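Local coordinates for cobalamin biosynthesis protein CobN (Mycobacterium tuberculosis, PDB 7C6O) that is the large, probably catalytic subunit of cobaltochelatase, which inserts cobalt into the corrin ring during aerobic cobalamin biosynthesis, at residues A[179-184]-A[211-216]; A[189-194]-A[244-249]; A[346-351]-A[581-586]. All blocks are in the same frame, centred on the assembly; numbering follows the deposited sequence.

Contact 1: A[179-184]-A[211-216]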
ATOM      1  N   LEU A 179      -8.871  13.607 -32.361  1.00 20.78           N
ATOM      2  CA  LEU A 179      -9.031  15.051 -32.232  1.00 21.89           C
ATOM      3  C   LEU A 179      -8.079  15.709 -33.222  1.00 23.83           C
ATOM      4  O   LEU A 179      -6.858  15.667 -33.040  1.00 21.79           O
ATOM      5  CB  LEU A 179      -8.748  15.505 -30.802  1.00 21.02           C
ATOM      6  CG  LEU A 179      -8.894  17.004 -30.538  1.00 22.59           C
ATOM      7  CD1 LEU A 179     -10.332  17.457 -30.751  1.00 24.01           C
ATOM      8  CD2 LEU A 179      -8.420  17.355 -29.135  1.00 22.51           C
ATOM      9  N   GLU A 180      -8.629  16.302 -34.279  1.00 26.16           N
ATOM     10  CA  GLU A 180      -7.790  16.839 -35.341  1.00 26.12           C
ATOM     11  C   GLU A 180      -7.081  18.104 -34.873  1.00 22.87           C
ATOM     12  O   GLU A 180      -7.711  19.040 -34.372  1.00 25.30           O
ATOM     13  CB  GLU A 180      -8.624  17.120 -36.590  1.00 30.26           C
ATOM     14  CG  GLU A 180      -9.214  15.868 -37.234  0.67 33.65           C
ATOM     15  CD  GLU A 180      -8.154  14.894 -37.728  0.53 37.29           C
ATOM     16  OE1 GLU A 180      -7.013  15.327 -37.998  0.42 38.79           O
ATOM     17  OE2 GLU A 180      -8.464  13.690 -37.848  0.71 38.70           O
ATOM     18  N   ARG A 181      -5.762  18.119 -35.030  1.00 22.86           N
ATOM     19  CA  ARG A 181      -4.909  19.230 -34.644  1.00 22.71           C
ATOM     20  C   ARG A 181      -3.838  19.402 -35.708  1.00 25.08           C
ATOM     21  O   ARG A 181      -3.502  18.441 -36.409  1.00 28.37           O
ATOM     22  CB  ARG A 181      -4.238  18.988 -33.281  1.00 23.62           C
ATOM     23  CG  ARG A 181      -5.196  18.691 -32.142  1.00 19.89           C
ATOM     24  CD  ARG A 181      -4.444  18.314 -30.870  1.00 16.65           C
ATOM     25  NE  ARG A 181      -3.693  19.438 -30.314  1.00 17.24           N
ATOM     26  CZ  ARG A 181      -2.380  19.599 -30.431  1.00 18.92           C
ATOM     27  NH1 ARG A 181      -1.649  18.704 -31.084  1.00 20.28           N
ATOM     28  NH2 ARG A 181      -1.793  20.656 -29.888  1.00 18.76           N
ATOM     29  N   PRO A 182      -3.288  20.604 -35.855  1.00 24.11           N
ATOM     30  CA  PRO A 182      -2.174  20.785 -36.790  1.00 28.73           C
ATOM     31  C   PRO A 182      -0.955  20.001 -36.340  1.00 30.76           C
ATOM     32  O   PRO A 182      -0.701  19.829 -35.146  1.00 32.41           O
ATOM     33  CB  PRO A 182      -1.908  22.296 -36.748  1.00 28.24           C
ATOM     34  CG  PRO A 182      -3.125  22.898 -36.126  1.00 28.70           C
ATOM     35  CD  PRO A 182      -3.662  21.865 -35.193  1.00 24.61           C
ATOM     36  N   ASP A 183      -0.198  19.514 -37.319  1.00 31.88           N
ATOM     37  CA  ASP A 183       1.041  18.793 -37.046  1.00 33.76           C
ATOM     38  C   ASP A 183       2.142  19.810 -36.771  1.00 32.78           C
ATOM     39  O   ASP A 183       2.541  20.562 -37.666  1.00 33.41           O
ATOM     40  CB  ASP A 183       1.403  17.890 -38.222  1.00 37.22           C
ATOM     41  CG  ASP A 183       2.500  16.896 -37.883  1.00 40.16           C
ATOM     42  OD1 ASP A 183       3.312  17.171 -36.976  1.00 40.70           O
ATOM     43  OD2 ASP A 183       2.547  15.829 -38.531  1.00 42.87           O
ATOM     44  N   ALA A 184       2.636  19.833 -35.533  1.00 30.34           N
ATOM     45  CA  ALA A 184       3.713  20.739 -35.159  1.00 31.04           C
ATOM     46  C   ALA A 184       5.069  20.295 -35.686  1.00 32.44           C
ATOM     47  O   ALA A 184       6.035  21.059 -35.583  1.00 33.35           O
ATOM     48  CB  ALA A 184       3.776  20.887 -33.638  1.00 31.14           C
ATOM     49  N   LEU A 211      -2.957  19.128 -22.720  1.00 15.88           N
ATOM     50  CA  LEU A 211      -2.012  18.026 -22.579  1.00 16.12           C
ATOM     51  C   LEU A 211      -1.266  17.777 -23.882  1.00 19.09           C
ATOM     52  O   LEU A 211      -0.065  17.477 -23.869  1.00 15.08           O
ATOM     53  CB  LEU A 211      -2.735  16.760 -22.119  1.00 15.53           C
ATOM     54  CG  LEU A 211      -1.822  15.569 -21.810  1.00 17.15           C
ATOM     55  CD1 LEU A 211      -0.712  15.985 -20.849  1.00 15.85           C
ATOM     56  CD2 LEU A 211      -2.616  14.403 -21.240  1.00 18.55           C
ATOM     57  N   CYS A 212      -1.956  17.906 -25.020  1.00 16.74           N
ATOM     58  CA  CYS A 212      -1.288  17.763 -26.311  1.00 16.95           C
ATOM     59  C   CYS A 212      -0.200  18.815 -26.491  1.00 18.52           C
ATOM     60  O   CYS A 212       0.893  18.509 -26.980  1.00 20.05           O
ATOM     61  CB  CYS A 212      -2.307  17.846 -27.448  1.00 17.85           C
ATOM     62  SG  CYS A 212      -3.378  16.402 -27.615  1.00 20.63           S
ATOM     63  N   ARG A 213      -0.482  20.064 -26.106  1.00 20.43           N
ATOM     64  CA  ARG A 213       0.531  21.110 -26.217  1.00 19.53           C
ATOM     65  C   ARG A 213       1.716  20.836 -25.296  1.00 19.07           C
ATOM     66  O   ARG A 213       2.866  21.104 -25.661  1.00 19.64           O
ATOM     67  CB  ARG A 213      -0.087  22.474 -25.914  1.00 22.26           C
ATOM     68  CG  ARG A 213      -1.086  22.934 -26.964  1.00 25.85           C
ATOM     69  CD  ARG A 213      -1.621  24.320 -26.668  1.00 31.68           C
ATOM     70  NE  ARG A 213      -2.627  24.722 -27.647  1.00 40.37           N
ATOM     71  CZ  ARG A 213      -3.249  25.896 -27.643  1.00 47.71           C
ATOM     72  NH1 ARG A 213      -2.969  26.795 -26.708  1.00 49.44           N
ATOM     73  NH2 ARG A 213      -4.151  26.172 -28.576  1.00 50.88           N
ATOM     74  N   ALA A 214       1.457  20.294 -24.103  1.00 19.97           N
ATOM     75  CA  ALA A 214       2.552  19.938 -23.207  1.00 18.08           C
ATOM     76  C   ALA A 214       3.400  18.814 -23.791  1.00 18.37           C
ATOM     77  O   ALA A 214       4.625  18.801 -23.623  1.00 19.51           O
ATOM     78  CB  ALA A 214       2.003  19.541 -21.836  1.00 14.93           C
ATOM     79  N   ILE A 215       2.762  17.861 -24.476  1.00 17.65           N
ATOM     80  CA  ILE A 215       3.501  16.789 -25.141  1.00 17.89           C
ATOM     81  C   ILE A 215       4.400  17.359 -26.229  1.00 20.31           C
ATOM     82  O   ILE A 215       5.564  16.960 -26.369  1.00 20.29           O
ATOM     83  CB  ILE A 215       2.521  15.742 -25.702  1.00 20.96           C
ATOM     84  CG1 ILE A 215       1.854  14.974 -24.558  1.00 16.25           C
ATOM     85  CG2 ILE A 215       3.229  14.796 -26.665  1.00 21.43           C
ATOM     86  CD1 ILE A 215       0.665  14.148 -24.997  1.00 15.05           C
ATOM     87  N   GLU A 216       3.877  18.307 -27.010  1.00 20.37           N
ATOM     88  CA  GLU A 216       4.694  18.969 -28.022  1.00 21.40           C
ATOM     89  C   GLU A 216       5.842  19.744 -27.385  1.00 22.50           C
ATOM     90  O   GLU A 216       6.968  19.725 -27.895  1.00 23.20           O
ATOM     91  CB  GLU A 216       3.817  19.885 -28.881  1.00 24.55           C
ATOM     92  CG  GLU A 216       2.962  19.118 -29.888  1.00 27.27           C
ATOM     93  CD  GLU A 216       1.733  19.882 -30.352  1.00 26.22           C
ATOM     94  OE1 GLU A 216       1.345  20.867 -29.689  1.00 23.24           O
ATOM     95  OE2 GLU A 216       1.150  19.483 -31.383  1.00 24.70           O
TER
HETATM   96  O   HOH W   1      -0.090  21.357 -33.014  1.00 29.62           O
HETATM   97  O   HOH W   2       1.872  17.890 -33.227  1.00 29.43           O

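Contact 2: A[189-194]-A[244-249]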
ATOM      1  N   PRO A 189       8.801  10.730 -29.496  1.00 26.50           N
ATOM      2  CA  PRO A 189       7.880   9.590 -29.471  1.00 25.56           C
ATOM      3  C   PRO A 189       6.431  10.034 -29.592  1.00 23.70           C
ATOM      4  O   PRO A 189       6.063  11.155 -29.232  1.00 23.99           O
ATOM      5  CB  PRO A 189       8.150   8.948 -28.106  1.00 26.08           C
ATOM      6  CG  PRO A 189       8.633  10.078 -27.261  1.00 27.27           C
ATOM      7  CD  PRO A 189       9.420  10.973 -28.182  1.00 28.69           C
ATOM      8  N   THR A 190       5.607   9.131 -30.112  1.00 24.08           N
ATOM      9  CA  THR A 190       4.181   9.379 -30.277  1.00 22.46           C
ATOM     10  C   THR A 190       3.459   9.014 -28.985  1.00 21.88           C
ATOM     11  O   THR A 190       3.519   7.862 -28.540  1.00 21.06           O
ATOM     12  CB  THR A 190       3.628   8.578 -31.453  1.00 23.54           C
ATOM     13  OG1 THR A 190       4.243   9.031 -32.664  1.00 25.11           O
ATOM     14  CG2 THR A 190       2.122   8.755 -31.558  1.00 25.32           C
ATOM     15  N   ILE A 191       2.783   9.990 -28.389  1.00 19.54           N
ATOM     16  CA  ILE A 191       2.101   9.821 -27.111  1.00 20.42           C
ATOM     17  C   ILE A 191       0.603   9.899 -27.370  1.00 18.42           C
ATOM     18  O   ILE A 191       0.074  10.969 -27.694  1.00 19.78           O
ATOM     19  CB  ILE A 191       2.539  10.876 -26.085  1.00 17.04           C
ATOM     20  CG1 ILE A 191       4.063  10.898 -25.953  1.00 18.93           C
ATOM     21  CG2 ILE A 191       1.874  10.620 -24.739  1.00 17.30           C
ATOM     22  CD1 ILE A 191       4.670   9.570 -25.547  1.00 20.06           C
ATOM     23  N   ALA A 192      -0.085   8.770 -27.231  1.00 17.40           N
ATOM     24  CA  ALA A 192      -1.534   8.776 -27.361  1.00 18.70           C
ATOM     25  C   ALA A 192      -2.170   9.370 -26.110  1.00 19.47           C
ATOM     26  O   ALA A 192      -1.676   9.181 -24.996  1.00 18.44           O
ATOM     27  CB  ALA A 192      -2.054   7.358 -27.596  1.00 16.88           C
ATOM     28  N   VAL A 193      -3.259  10.111 -26.301  1.00 16.16           N
ATOM     29  CA  VAL A 193      -4.056  10.655 -25.204  1.00 16.34           C
ATOM     30  C   VAL A 193      -5.480  10.140 -25.373  1.00 19.82           C
ATOM     31  O   VAL A 193      -6.177  10.520 -26.324  1.00 19.31           O
ATOM     32  CB  VAL A 193      -4.023  12.189 -25.166  1.00 14.00           C
ATOM     33  CG1 VAL A 193      -4.843  12.709 -23.989  1.00 11.01           C
ATOM     34  CG2 VAL A 193      -2.587  12.679 -25.076  1.00 16.74           C
ATOM     35  N   LEU A 194      -5.918   9.284 -24.451  1.00 17.07           N
ATOM     36  CA  LEU A 194      -7.221   8.632 -24.534  1.00 16.01           C
ATOM     37  C   LEU A 194      -8.207   9.341 -23.614  1.00 17.57           C
ATOM     38  O   LEU A 194      -7.983   9.422 -22.401  1.00 17.34           O
ATOM     39  CB  LEU A 194      -7.117   7.153 -24.161  1.00 16.53           C
ATOM     40  CG  LEU A 194      -6.780   6.140 -25.260  1.00 24.15           C
ATOM     41  CD1 LEU A 194      -7.940   5.989 -26.236  1.00 22.20           C
ATOM     42  CD2 LEU A 194      -5.501   6.523 -25.996  1.00 26.23           C
ATOM     43  N   ALA A 244       1.474   4.213 -31.332  1.00 24.49           N
ATOM     44  CA  ALA A 244       1.868   4.992 -30.169  1.00 20.57           C
ATOM     45  C   ALA A 244       3.046   4.340 -29.460  1.00 19.35           C
ATOM     46  O   ALA A 244       3.171   3.114 -29.418  1.00 21.53           O
ATOM     47  CB  ALA A 244       0.699   5.139 -29.193  1.00 20.33           C
ATOM     48  N   ASP A 245       3.916   5.181 -28.904  1.00 17.72           N
ATOM     49  CA  ASP A 245       5.014   4.715 -28.069  1.00 19.01           C
ATOM     50  C   ASP A 245       4.658   4.704 -26.589  1.00 21.39           C
ATOM     51  O   ASP A 245       5.339   4.038 -25.803  1.00 22.39           O
ATOM     52  CB  ASP A 245       6.247   5.589 -28.300  1.00 23.52           C
ATOM     53  CG  ASP A 245       6.710   5.553 -29.739  1.00 28.73           C
ATOM     54  OD1 ASP A 245       7.010   4.445 -30.233  1.00 27.36           O
ATOM     55  OD2 ASP A 245       6.751   6.624 -30.385  1.00 28.32           O
ATOM     56  N   ALA A 246       3.610   5.425 -26.201  1.00 19.01           N
ATOM     57  CA  ALA A 246       3.089   5.405 -24.843  1.00 18.05           C
ATOM     58  C   ALA A 246       1.686   5.992 -24.879  1.00 18.43           C
ATOM     59  O   ALA A 246       1.325   6.717 -25.810  1.00 17.84           O
ATOM     60  CB  ALA A 246       3.986   6.186 -23.874  1.00 13.80           C
ATOM     61  N   MET A 247       0.899   5.668 -23.855  1.00 15.79           N
ATOM     62  CA  MET A 247      -0.484   6.118 -23.746  1.00 19.12           C
ATOM     63  C   MET A 247      -0.694   6.832 -22.422  1.00 17.17           C
ATOM     64  O   MET A 247      -0.361   6.289 -21.364  1.00 16.38           O
ATOM     65  CB  MET A 247      -1.469   4.949 -23.822  1.00 24.25           C
ATOM     66  CG  MET A 247      -1.517   4.200 -25.129  1.00 31.68           C
ATOM     67  SD  MET A 247      -2.556   2.734 -24.940  1.00 31.96           S
ATOM     68  CE  MET A 247      -4.104   3.496 -24.457  1.00 26.16           C
ATOM     69  N   VAL A 248      -1.264   8.033 -22.479  1.00 14.46           N
ATOM     70  CA  VAL A 248      -1.845   8.683 -21.309  1.00 15.44           C
ATOM     71  C   VAL A 248      -3.354   8.494 -21.389  1.00 16.94           C
ATOM     72  O   VAL A 248      -3.990   8.925 -22.357  1.00 17.76           O
ATOM     73  CB  VAL A 248      -1.479  10.173 -21.239  1.00 13.92           C
ATOM     74  CG1 VAL A 248      -2.112  10.802 -20.010  1.00 14.21           C
ATOM     75  CG2 VAL A 248       0.030  10.356 -21.214  1.00 13.01           C
ATOM     76  N   VAL A 249      -3.933   7.847 -20.382  1.00 16.20           N
ATOM     77  CA  VAL A 249      -5.353   7.525 -20.384  1.00 15.72           C
ATOM     78  C   VAL A 249      -6.052   8.354 -19.316  1.00 17.83           C
ATOM     79  O   VAL A 249      -5.503   8.591 -18.234  1.00 18.55           O
ATOM     80  CB  VAL A 249      -5.603   6.017 -20.174  1.00 15.81           C
ATOM     81  CG1 VAL A 249      -4.954   5.223 -21.294  1.00 17.05           C
ATOM     82  CG2 VAL A 249      -5.087   5.558 -18.818  1.00 18.19           C
TER

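Contact 3: A[346-351]-A[581-586]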
ATOM      1  N   CYS A 346       0.219  19.534 -16.612  1.00 16.94           N
ATOM      2  CA  CYS A 346       0.271  18.949 -17.948  1.00 15.69           C
ATOM      3  C   CYS A 346       1.706  18.634 -18.345  1.00 15.50           C
ATOM      4  O   CYS A 346       1.975  17.598 -18.966  1.00 15.87           O
ATOM      5  CB  CYS A 346      -0.363  19.895 -18.970  1.00 16.08           C
ATOM      6  SG  CYS A 346      -2.167  19.920 -18.962  1.00 18.16           S
ATOM      7  N   ALA A 347       2.642  19.514 -17.985  1.00 16.46           N
ATOM      8  CA  ALA A 347       4.046  19.284 -18.306  1.00 18.75           C
ATOM      9  C   ALA A 347       4.592  18.066 -17.570  1.00 19.62           C
ATOM     10  O   ALA A 347       5.399  17.310 -18.125  1.00 18.29           O
ATOM     11  CB  ALA A 347       4.869  20.529 -17.973  1.00 17.18           C
ATOM     12  N   ARG A 348       4.166  17.859 -16.324  1.00 18.72           N
ATOM     13  CA  ARG A 348       4.619  16.689 -15.576  1.00 17.35           C
ATOM     14  C   ARG A 348       4.084  15.404 -16.195  1.00 16.97           C
ATOM     15  O   ARG A 348       4.826  14.429 -16.360  1.00 16.70           O
ATOM     16  CB  ARG A 348       4.196  16.801 -14.111  1.00 15.55           C
ATOM     17  CG  ARG A 348       4.477  15.549 -13.287  1.00 16.41           C
ATOM     18  CD  ARG A 348       5.968  15.357 -13.013  1.00 17.20           C
ATOM     19  NE  ARG A 348       6.497  16.366 -12.097  1.00 14.78           N
ATOM     20  CZ  ARG A 348       7.388  17.295 -12.431  1.00 17.84           C
ATOM     21  NH1 ARG A 348       7.872  17.347 -13.665  1.00 15.28           N
ATOM     22  NH2 ARG A 348       7.803  18.172 -11.526  1.00 15.27           N
ATOM     23  N   VAL A 349       2.795  15.379 -16.544  1.00 15.92           N
ATOM     24  CA  VAL A 349       2.225  14.196 -17.187  1.00 15.41           C
ATOM     25  C   VAL A 349       2.877  13.966 -18.544  1.00 16.88           C
ATOM     26  O   VAL A 349       3.277  12.845 -18.879  1.00 15.90           O
ATOM     27  CB  VAL A 349       0.697  14.332 -17.317  1.00 17.64           C
ATOM     28  CG1 VAL A 349       0.129  13.137 -18.073  1.00 18.55           C
ATOM     29  CG2 VAL A 349       0.051  14.450 -15.946  1.00 14.69           C
ATOM     30  N   ALA A 350       2.995  15.030 -19.344  1.00 17.66           N
ATOM     31  CA  ALA A 350       3.631  14.908 -20.652  1.00 17.14           C
ATOM     32  C   ALA A 350       5.088  14.484 -20.520  1.00 16.90           C
ATOM     33  O   ALA A 350       5.563  13.626 -21.274  1.00 14.26           O
ATOM     34  CB  ALA A 350       3.529  16.229 -21.414  1.00 13.37           C
ATOM     35  N   GLY A 351       5.812  15.076 -19.567  1.00 17.64           N
ATOM     36  CA  GLY A 351       7.205  14.707 -19.375  1.00 19.08           C
ATOM     37  C   GLY A 351       7.364  13.254 -18.974  1.00 17.97           C
ATOM     38  O   GLY A 351       8.202  12.535 -19.522  1.00 16.84           O
ATOM     39  N   LEU A 581      11.731  13.934  -7.540  1.00 13.24           N
ATOM     40  CA  LEU A 581      11.782  12.916  -8.586  1.00 16.40           C
ATOM     41  C   LEU A 581      11.521  13.474  -9.981  1.00 17.62           C
ATOM     42  O   LEU A 581      12.127  13.007 -10.953  1.00 17.99           O
ATOM     43  CB  LEU A 581      10.779  11.800  -8.279  1.00 14.99           C
ATOM     44  CG  LEU A 581      10.875  10.541  -9.143  1.00 15.66           C
ATOM     45  CD1 LEU A 581      12.285   9.962  -9.090  1.00 17.37           C
ATOM     46  CD2 LEU A 581       9.857   9.506  -8.684  1.00 14.84           C
ATOM     47  N   GLY A 582      10.631  14.457 -10.104  1.00 15.27           N
ATOM     48  CA  GLY A 582      10.365  15.054 -11.406  1.00 16.83           C
ATOM     49  C   GLY A 582       9.801  14.051 -12.395  1.00 15.27           C
ATOM     50  O   GLY A 582       8.929  13.239 -12.069  1.00 15.04           O
ATOM     51  N   ASP A 583      10.312  14.104 -13.626  1.00 13.84           N
ATOM     52  CA  ASP A 583       9.882  13.223 -14.705  1.00 15.37           C
ATOM     53  C   ASP A 583      10.638  11.898 -14.742  1.00 16.99           C
ATOM     54  O   ASP A 583      10.416  11.104 -15.664  1.00 18.69           O
ATOM     55  CB  ASP A 583      10.046  13.921 -16.063  1.00 18.52           C
ATOM     56  CG  ASP A 583       9.150  15.135 -16.217  1.00 21.68           C
ATOM     57  OD1 ASP A 583       8.100  15.199 -15.546  1.00 23.60           O
ATOM     58  OD2 ASP A 583       9.497  16.025 -17.023  1.00 24.46           O
ATOM     59  N   LEU A 584      11.512  11.634 -13.779  1.00 14.46           N
ATOM     60  CA  LEU A 584      12.374  10.451 -13.841  1.00 13.07           C
ATOM     61  C   LEU A 584      11.567   9.165 -13.726  1.00 15.57           C
ATOM     62  O   LEU A 584      10.838   8.986 -12.740  1.00 14.66           O
ATOM     63  CB  LEU A 584      13.417  10.500 -12.730  1.00 15.66           C
ATOM     64  CG  LEU A 584      14.591  11.460 -12.896  1.00 18.05           C
ATOM     65  CD1 LEU A 584      15.346  11.576 -11.583  1.00 16.82           C
ATOM     66  CD2 LEU A 584      15.514  10.981 -14.006  1.00 17.66           C
ATOM     67  N   PRO A 585      11.661   8.250 -14.692  1.00 13.66           N
ATOM     68  CA  PRO A 585      11.038   6.933 -14.516  1.00 13.89           C
ATOM     69  C   PRO A 585      11.642   6.215 -13.319  1.00 14.05           C
ATOM     70  O   PRO A 585      12.852   6.263 -13.088  1.00 15.93           O
ATOM     71  CB  PRO A 585      11.357   6.208 -15.830  1.00 12.87           C
ATOM     72  CG  PRO A 585      11.615   7.312 -16.821  1.00 14.75           C
ATOM     73  CD  PRO A 585      12.269   8.404 -16.025  1.00 13.82           C
ATOM     74  N   LEU A 586      10.781   5.558 -12.544  1.00 14.64           N
ATOM     75  CA  LEU A 586      11.189   4.860 -11.330  1.00 13.73           C
ATOM     76  C   LEU A 586      10.768   3.401 -11.424  1.00 15.16           C
ATOM     77  O   LEU A 586       9.574   3.097 -11.538  1.00 15.54           O
ATOM     78  CB  LEU A 586      10.586   5.520 -10.086  1.00 15.71           C
ATOM     79  CG  LEU A 586      10.828   4.842  -8.733  1.00 15.14           C
ATOM     80  CD1 LEU A 586      12.315   4.740  -8.427  1.00 17.72           C
ATOM     81  CD2 LEU A 586      10.094   5.581  -7.614  1.00 11.20           C
TER
HETATM   82  O   HOH W   3       8.104  18.104 -17.607  1.00 25.46           O

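Contact 1: A[179-184]-A[211-216]
A bidentate salt bridge between Arg-181 and Glu-216 joins a surface loop to a helix at the rim of an alpha/beta unit built on a mixed, mainly parallel sheet. The loop 179-184 follows edge strand 176-178 and leads to strand 190-196; residues 211-216 belong to helix 206-217, which packs on that sheet and precedes strand 221-227. The arginine meets the carboxylate end-on: NH1 of Arg-181 donates to OE2 of Glu-216 at 2.9 Å, and NH2 of Arg-181 to OE1 of Glu-216 at 3.2 Å. Both bonds are nearly straight. The acceptors lie close to the guanidinium plane, yet the nitrogens reach them from above the carboxylate plane, because the two flat groups are turned 46° against each other. A bend at chi3 (68°) folds the arginine chain over the helix, where the CB of Cys-212 sits beneath the centre of one guanidinium face, 3.5 Å from CZ of Arg-181. The NE of Arg-181 is paired with Glu-209, about one turn before Arg-213 on the same helix, and Glu-209 also binds Arg-213. Two acids thus hold the guanidinium and restrict its rotation, and probably offset the approach of the second arginine. Waters extend the grip of OE2 to the loop backbone. One donates to both Pro-182 O and Glu-216 OE2. The other, accepting from the amide N of Ala-184 at 3.1 Å, donates to OE2 of Glu-216, whose oxygen also lies 3.7 Å from the CB of Ala-184.

Contact 2: A[189-194]-A[244-249]
Strands 190-194 and 246-249 run parallel as neighbours in the sheet, their axes 4.6 Å apart at closest approach and inclined by 23°. Amides and carbonyls alternate in the parallel pattern: Ala-192 N donates to Ala-246 O at 2.9 Å, Val-248 N to Ala-192 O at 2.8 Å, and Leu-194 N to Val-248 O at 2.9 Å. At the entrance to the pair, Asp-245 takes hold of Thr-190 twice. Its backbone N donates to Thr-190 O at 2.7 Å, while its OD2 accepts from Thr-190 N at 2.8 Å through the anti lone pair; the carboxylate thereby extends the pairing just before strand 246-249 begins. On the face carrying Ile-191, Val-193, Ala-246 and Val-248, CD1 of Ile-191 rests on CB of Ala-246 at 3.8 Å and its CG2 meets CG2 of Val-248; helices 206-217 and 343-361 cover this layer. The opposite face bears Ala-192, Leu-194, Met-247 and Val-249. A bend at chi3 (59°) of Met-247 brings its CE back against CD2 of Leu-194, 3.7 Å away, and CB of Ala-192 touches both Ala-244 CB and Met-247 CG. Buried backbone polarity is therefore met largely by the sheet itself, leaving apolar side chains on both faces of this alpha/beta sheet, the two helices packing on the Ile-191 and Val-248 side, with a carboxylate serving the pairing only at its start.

Contact 3: A[346-351]-A[581-586]
Gly-582 and Asp-583, the middle residues of a type II' beta turn from Leu-581 to Leu-584, meet Arg-348 of helix 343-361; the turn begins where helix 576-581 ends and is closed by Leu-584 N donating to Leu-581 O at 3.2 Å. Gly-582 has a positive phi that suits a residue without a side chain. Its CA lies over the centre of one face of the Arg-348 guanidinium, 3.9 Å from CZ of Arg-348, and its carbonyl oxygen approaches CD of the same arginine. Asp-583 then supplies the charge. OD1 of Asp-583 accepts from NH1 of Arg-348 at 2.9 Å, a single-oxygen salt bridge with an N-H...O angle of 146°. The nitrogen comes in from above the carboxylate plane, the two flat groups standing 74° apart. Bends at chi2 and chi3 bring the arginine back past Asp-583, whose OD1 is only 3.3 Å from CD of Arg-348, and NE of Arg-348 pairs with Asp-578 on helix 576-581. One guanidinium is thus shared between Asp-578 on that short helix and the turn that follows it.

This turn links helix 576-581 to strand 586-591, a parallel strand of a second alpha/beta sheet, whereas helix 343-361 packs on the sheet containing strand 321-331; the contact therefore bridges two sheet-based units. The other oxygen of Asp-583 lies against bare backbone, OD2 standing 3.5 Å from CA of Gly-351, so the absence of a side chain there lets the carboxylate come close. A water donates to both Asp-583 OD2 and Ala-347 O. Leu-584 and Pro-585 continue along helix 343-361, packing on Arg-355 one turn further on, and Leu-586 enters its strand through backbone pairing with Val-608.

Contact 2 is the buried member, made of strand-to-strand backbone bonds and apolar side chains; contact 1 lies at the surface and contact 3 is partly buried, and both depend on an arginine-carboxylate pair assisted by water. The arginine of contact 1 grips two oxygens of one acid, that of contact 3 only one, and each has a further acidic partner through NE. Helix 206-217 ties the three together: Ile-215 packs on Ile-191 and Val-193 of contact 2, and Leu-211 on Val-193 and Val-248, while Ala-214 meets Cys-346 and Ala-350 of contact 3. Contacts 1 and 2 stay within one sheet-and-helix unit, whereas contact 3 reaches out to another.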